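PDB 2QDE: mandelate racemase/muconate lactonizing enzyme family protein from Azoarcus sp., which is of undefined function but belongs to the enolase superfamily and binds a barium ion in its TIM-barrel-like domain. Local coordinates for residues A249-L255 with R282-A287; G301-E305 with N343-L347. All blocks are in the same frame, centred on the assembly; numbering follows the deposited sequence.

Interaction 1 of 2, residues A249-L255 with R282-A287; sequences AQELHDL and RWLTLA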
# COMPACT_ATOMS: atom_id res chain seq x y z
N ALA A 249 -15.39 5.93 -16.13
CA ALA A 249 -14.84 7.29 -16.10
C ALA A 249 -15.91 8.36 -16.26
O ALA A 249 -16.08 8.94 -17.34
CB ALA A 249 -13.79 7.45 -17.20
N GLN A 250 -16.62 8.65 -15.18
CA GLN A 250 -17.67 9.65 -15.22
C GLN A 250 -17.36 10.91 -14.41
O GLN A 250 -17.39 12.03 -14.94
CB GLN A 250 -18.99 9.04 -14.74
CG GLN A 250 -20.15 10.00 -14.69
CD GLN A 250 -21.39 9.36 -14.12
OE1 GLN A 250 -21.89 8.37 -14.67
NE2 GLN A 250 -21.89 9.91 -13.03
N GLU A 251 -17.06 10.74 -13.13
CA GLU A 251 -16.77 11.86 -12.25
C GLU A 251 -15.27 12.06 -12.06
O GLU A 251 -14.47 11.14 -12.30
CB GLU A 251 -17.42 11.65 -10.88
CG GLU A 251 -18.92 11.36 -10.91
CD GLU A 251 -19.74 12.50 -11.50
OE1 GLU A 251 -19.27 13.65 -11.50
OE2 GLU A 251 -20.88 12.23 -11.96
N LEU A 252 -14.88 13.25 -11.62
CA LEU A 252 -13.48 13.55 -11.39
C LEU A 252 -12.87 12.53 -10.43
O LEU A 252 -11.79 12.02 -10.68
CB LEU A 252 -13.31 14.96 -10.82
CG LEU A 252 -13.66 16.14 -11.73
CD1 LEU A 252 -13.31 17.43 -11.00
CD2 LEU A 252 -12.89 16.05 -13.04
N HIS A 253 -13.58 12.22 -9.34
CA HIS A 253 -13.05 11.24 -8.40
C HIS A 253 -12.97 9.83 -9.00
O HIS A 253 -12.15 9.02 -8.55
CB HIS A 253 -13.84 11.24 -7.08
CG HIS A 253 -15.30 10.92 -7.23
ND1 HIS A 253 -16.23 11.85 -7.62
CD2 HIS A 253 -15.98 9.77 -7.00
CE1 HIS A 253 -17.43 11.30 -7.63
NE2 HIS A 253 -17.31 10.03 -7.26
N ASP A 254 -13.79 9.54 -10.01
CA ASP A 254 -13.72 8.23 -10.67
C ASP A 254 -12.37 8.17 -11.39
O ASP A 254 -11.66 7.16 -11.34
CB ASP A 254 -14.83 8.04 -11.72
CG ASP A 254 -16.23 7.95 -11.11
OD1 ASP A 254 -16.37 7.41 -9.99
OD2 ASP A 254 -17.19 8.40 -11.77
N LEU A 255 -12.03 9.26 -12.08
CA LEU A 255 -10.78 9.34 -12.81
C LEU A 255 -9.60 9.19 -11.86
O LEU A 255 -8.59 8.55 -12.19
CB LEU A 255 -10.69 10.68 -13.56
CG LEU A 255 -11.31 10.76 -14.97
CD1 LEU A 255 -12.72 10.20 -14.97
CD2 LEU A 255 -11.33 12.22 -15.43
N ARG A 282 -12.72 20.07 -16.96
CA ARG A 282 -12.12 19.62 -15.71
C ARG A 282 -11.75 18.14 -15.86
O ARG A 282 -10.66 17.71 -15.48
CB ARG A 282 -13.10 19.82 -14.55
CG ARG A 282 -13.46 21.29 -14.31
CD ARG A 282 -14.49 21.45 -13.20
NE ARG A 282 -14.81 22.85 -12.95
CZ ARG A 282 -15.84 23.28 -12.23
NH1 ARG A 282 -16.68 22.41 -11.68
NH2 ARG A 282 -16.05 24.58 -12.08
N TRP A 283 -12.67 17.38 -16.43
CA TRP A 283 -12.51 15.95 -16.69
C TRP A 283 -11.23 15.72 -17.51
O TRP A 283 -10.43 14.83 -17.22
CB TRP A 283 -13.73 15.47 -17.48
CG TRP A 283 -13.98 13.98 -17.53
CD1 TRP A 283 -14.95 13.30 -16.84
CD2 TRP A 283 -13.37 13.03 -18.41
NE1 TRP A 283 -14.99 11.99 -17.25
CE2 TRP A 283 -14.04 11.80 -18.21
CE3 TRP A 283 -12.34 13.10 -19.36
CZ2 TRP A 283 -13.70 10.64 -18.93
CZ3 TRP A 283 -12.00 11.95 -20.07
CH2 TRP A 283 -12.68 10.73 -19.85
N LEU A 284 -11.06 16.54 -18.54
CA LEU A 284 -9.91 16.45 -19.43
C LEU A 284 -8.61 16.90 -18.76
O LEU A 284 -7.52 16.62 -19.24
CB LEU A 284 -10.18 17.26 -20.71
CG LEU A 284 -11.23 16.62 -21.63
CD1 LEU A 284 -11.53 17.51 -22.83
CD2 LEU A 284 -10.74 15.25 -22.11
N THR A 285 -8.74 17.61 -17.64
CA THR A 285 -7.56 18.04 -16.89
C THR A 285 -7.00 16.80 -16.21
O THR A 285 -5.79 16.56 -16.20
CB THR A 285 -7.92 19.08 -15.83
OG1 THR A 285 -8.33 20.29 -16.47
CG2 THR A 285 -6.72 19.38 -14.93
N LEU A 286 -7.89 15.99 -15.64
CA LEU A 286 -7.47 14.77 -14.98
C LEU A 286 -6.92 13.79 -16.02
O LEU A 286 -5.95 13.08 -15.76
CB LEU A 286 -8.64 14.13 -14.23
CG LEU A 286 -8.77 14.50 -12.74
CD1 LEU A 286 -8.71 16.01 -12.53
CD2 LEU A 286 -10.08 13.94 -12.22
N ALA A 287 -7.53 13.77 -17.21
CA ALA A 287 -7.08 12.89 -18.29
C ALA A 287 -5.65 13.26 -18.70
O ALA A 287 -4.82 12.38 -18.95
CB ALA A 287 -8.01 13.00 -19.49

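Interaction 2 of 2, residues G301-E305 with N343-L347; sequences GSGLE and NDIAL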
# COMPACT_ATOMS: atom_id res chain seq x y z
N GLY A 301 -27.51 12.18 -31.57
CA GLY A 301 -28.45 13.27 -31.73
C GLY A 301 -28.26 14.06 -33.01
O GLY A 301 -27.49 13.68 -33.89
N SER A 302 -28.98 15.17 -33.10
CA SER A 302 -28.96 16.05 -34.26
C SER A 302 -27.63 16.77 -34.40
O SER A 302 -26.71 16.53 -33.62
CB SER A 302 -30.05 17.10 -34.12
OG SER A 302 -29.75 17.96 -33.03
N GLY A 303 -27.55 17.66 -35.38
CA GLY A 303 -26.34 18.44 -35.58
C GLY A 303 -26.15 19.35 -34.38
O GLY A 303 -25.03 19.81 -34.11
N LEU A 304 -27.24 19.61 -33.66
CA LEU A 304 -27.16 20.46 -32.48
C LEU A 304 -26.53 19.66 -31.35
O LEU A 304 -25.71 20.19 -30.60
CB LEU A 304 -28.54 20.96 -32.06
CG LEU A 304 -28.52 21.85 -30.80
CD1 LEU A 304 -27.58 23.02 -31.01
CD2 LEU A 304 -29.92 22.36 -30.50
N GLU A 305 -26.91 18.40 -31.22
CA GLU A 305 -26.35 17.54 -30.18
C GLU A 305 -24.84 17.40 -30.39
O GLU A 305 -24.06 17.38 -29.43
CB GLU A 305 -27.01 16.15 -30.23
CG GLU A 305 -26.56 15.17 -29.15
CD GLU A 305 -25.23 14.49 -29.44
OE1 GLU A 305 -24.91 14.27 -30.64
OE2 GLU A 305 -24.50 14.15 -28.48
N ASN A 343 -32.60 16.88 -43.70
CA ASN A 343 -33.79 17.00 -42.86
C ASN A 343 -33.47 16.84 -41.38
O ASN A 343 -34.12 16.06 -40.68
CB ASN A 343 -34.83 15.96 -43.30
CG ASN A 343 -36.19 16.16 -42.64
OD1 ASN A 343 -36.50 15.52 -41.63
ND2 ASN A 343 -36.99 17.06 -43.20
N ASP A 344 -32.48 17.59 -40.90
CA ASP A 344 -32.07 17.55 -39.49
C ASP A 344 -32.66 18.79 -38.81
O ASP A 344 -32.91 19.79 -39.47
CB ASP A 344 -30.54 17.60 -39.38
CG ASP A 344 -30.03 17.25 -37.99
OD1 ASP A 344 -30.09 16.06 -37.62
OD2 ASP A 344 -29.59 18.17 -37.27
N ILE A 345 -32.88 18.73 -37.49
CA ILE A 345 -33.43 19.91 -36.82
C ILE A 345 -32.43 21.05 -36.89
O ILE A 345 -32.75 22.19 -36.58
CB ILE A 345 -33.81 19.64 -35.35
CG1 ILE A 345 -32.59 19.21 -34.55
CG2 ILE A 345 -34.90 18.57 -35.28
CD1 ILE A 345 -32.84 19.21 -33.06
N ALA A 346 -31.19 20.72 -37.28
CA ALA A 346 -30.16 21.73 -37.46
C ALA A 346 -30.21 22.06 -38.95
O ALA A 346 -30.01 21.17 -39.78
CB ALA A 346 -28.78 21.18 -37.11
N LEU A 347 -30.51 23.31 -39.29
CA LEU A 347 -30.56 23.69 -40.69
C LEU A 347 -29.17 23.63 -41.28
O LEU A 347 -29.00 23.40 -42.48
CB LEU A 347 -31.12 25.11 -40.85
CG LEU A 347 -32.60 25.32 -40.53
CD1 LEU A 347 -32.88 26.80 -40.48
CD2 LEU A 347 -33.46 24.63 -41.57

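Interaction 1 of 2, residues A249-L255 with R282-A287
L255 drives one methyl into the groove between W283 and L286, one of the interlocking fits between two neighbouring outer helices of the TIM-barrel-like domain, 252-261 and 277-290. It illustrates how neighbouring barrel helices settle together, bump into hollow. The groove is bounded by a backbone oxygen and a side-chain carbon: L255 CD2 stands 3.3 Å from W283 O and 3.5 Å from L286 CB. The same methyl lies over a face of the indole, 3.7 Å from the centroid of the five-membered ring of W283 and 10° off its normal, a CH-pi contact. L255 CD1 rests farther along the same ring, near NE1 and CE2.

The fit is reciprocal. L286 pushes its CD2 into the first turn of the facing helix, where it comes within 3.0 Å of L252 O, a tight approach, and also meets L252 CB. L252 in turn crosses L286 at about a right angle and sets CD2 against the backbone at the R282–W283 junction, 3.6 Å from W283 N. L289 of a neighbouring subunit also packs on L286, whereas R282 sends its guanidinium away to a salt bridge with E87.

Before the helix begins, E251 is its N-cap residue, and D254 OD2 accepts a hydrogen bond from E251 N. This end of the helix follows the loop that borders the indole. With CG anti to the backbone N (chi1 -163°), W283 swings its ring toward A249, while L267, I269 and V294 of the barrel strands pack on it too. A249 CB touches the six-membered ring at CZ2. A249 O lies in the ring plane and accepts a bent hydrogen bond from W283 NE1 at 3.2 Å, the donor standing above the carbonyl plane.

Interaction 2 of 2, residues G301-E305 with N343-L347
S302 and G303 meet D344, I345 and A346 where the N-terminus of helix 303-315, in the TIM-barrel-like domain, faces the loop leading to strand 351-353. It is a worked example of a helix start held by side chains from two sides: a serine N-cap from within, an aspartate from across.

Among the polar contacts, one hydrogen bond spans the gap. G303 N points almost straight at D344 OD2, 2.8 Å away with an N-H...O angle of 172°, and reaches that oxygen on its syn side, somewhat out of the carboxylate plane. D344 has its CG anti to the backbone N (chi1 -167°), which carries the carboxylate across to the helix start. The same OD2 appears to accept from A346 N, two residues on, in an Asx turn, though the position of that nitrogen is less certain. OD1 is hydrogen-bonded to H333, so both oxygens are engaged and the group is fixed in its rotation. The first turn would probably help stabilise a negative charge here. On the helix side, S302 OG caps L304 N at 3.1 Å and, weakly, E305 N; it is also hydrogen-bonded to D49.

The apolar contacts lie beside this bond. A346 CB faces the glycine, 4.0 Å from G303 CA, and lies beside L304 N; the absence of a side chain on G303 lets the loop come this near. L304 itself reaches I47 on strand 45-49 of the N-terminal sheet. I345, while packing on L373, V374 and L377 of helix 371-377, lays its longer branch along S302: CD1 is 3.3 Å from S302 OG, and CG1 presses on S302 CB at 3.3 Å, a tight fit for two carbons.

How the interactions relate
Interactions 1 and 2 follow one another along the chain: interaction 1 is complete before the chain reaches interaction 2, and both belong to the TIM-barrel-like domain. They sit on opposite sides of the chain's centre, their centres 28 Å apart and their nearest atoms about 14 Å apart, without touching. Interaction 1 joins helices 252-261 and 277-290, close to a neighbouring subunit; interaction 2 ties the start of helix 303-315 to a later loop, with strand 45-49 of the N-terminal sheet alongside. Strand 294-296 leads from the one region to the other. Together they illustrate helix-to-helix packing within a barrel and a loop packed on a helix start beside the N-terminal domain.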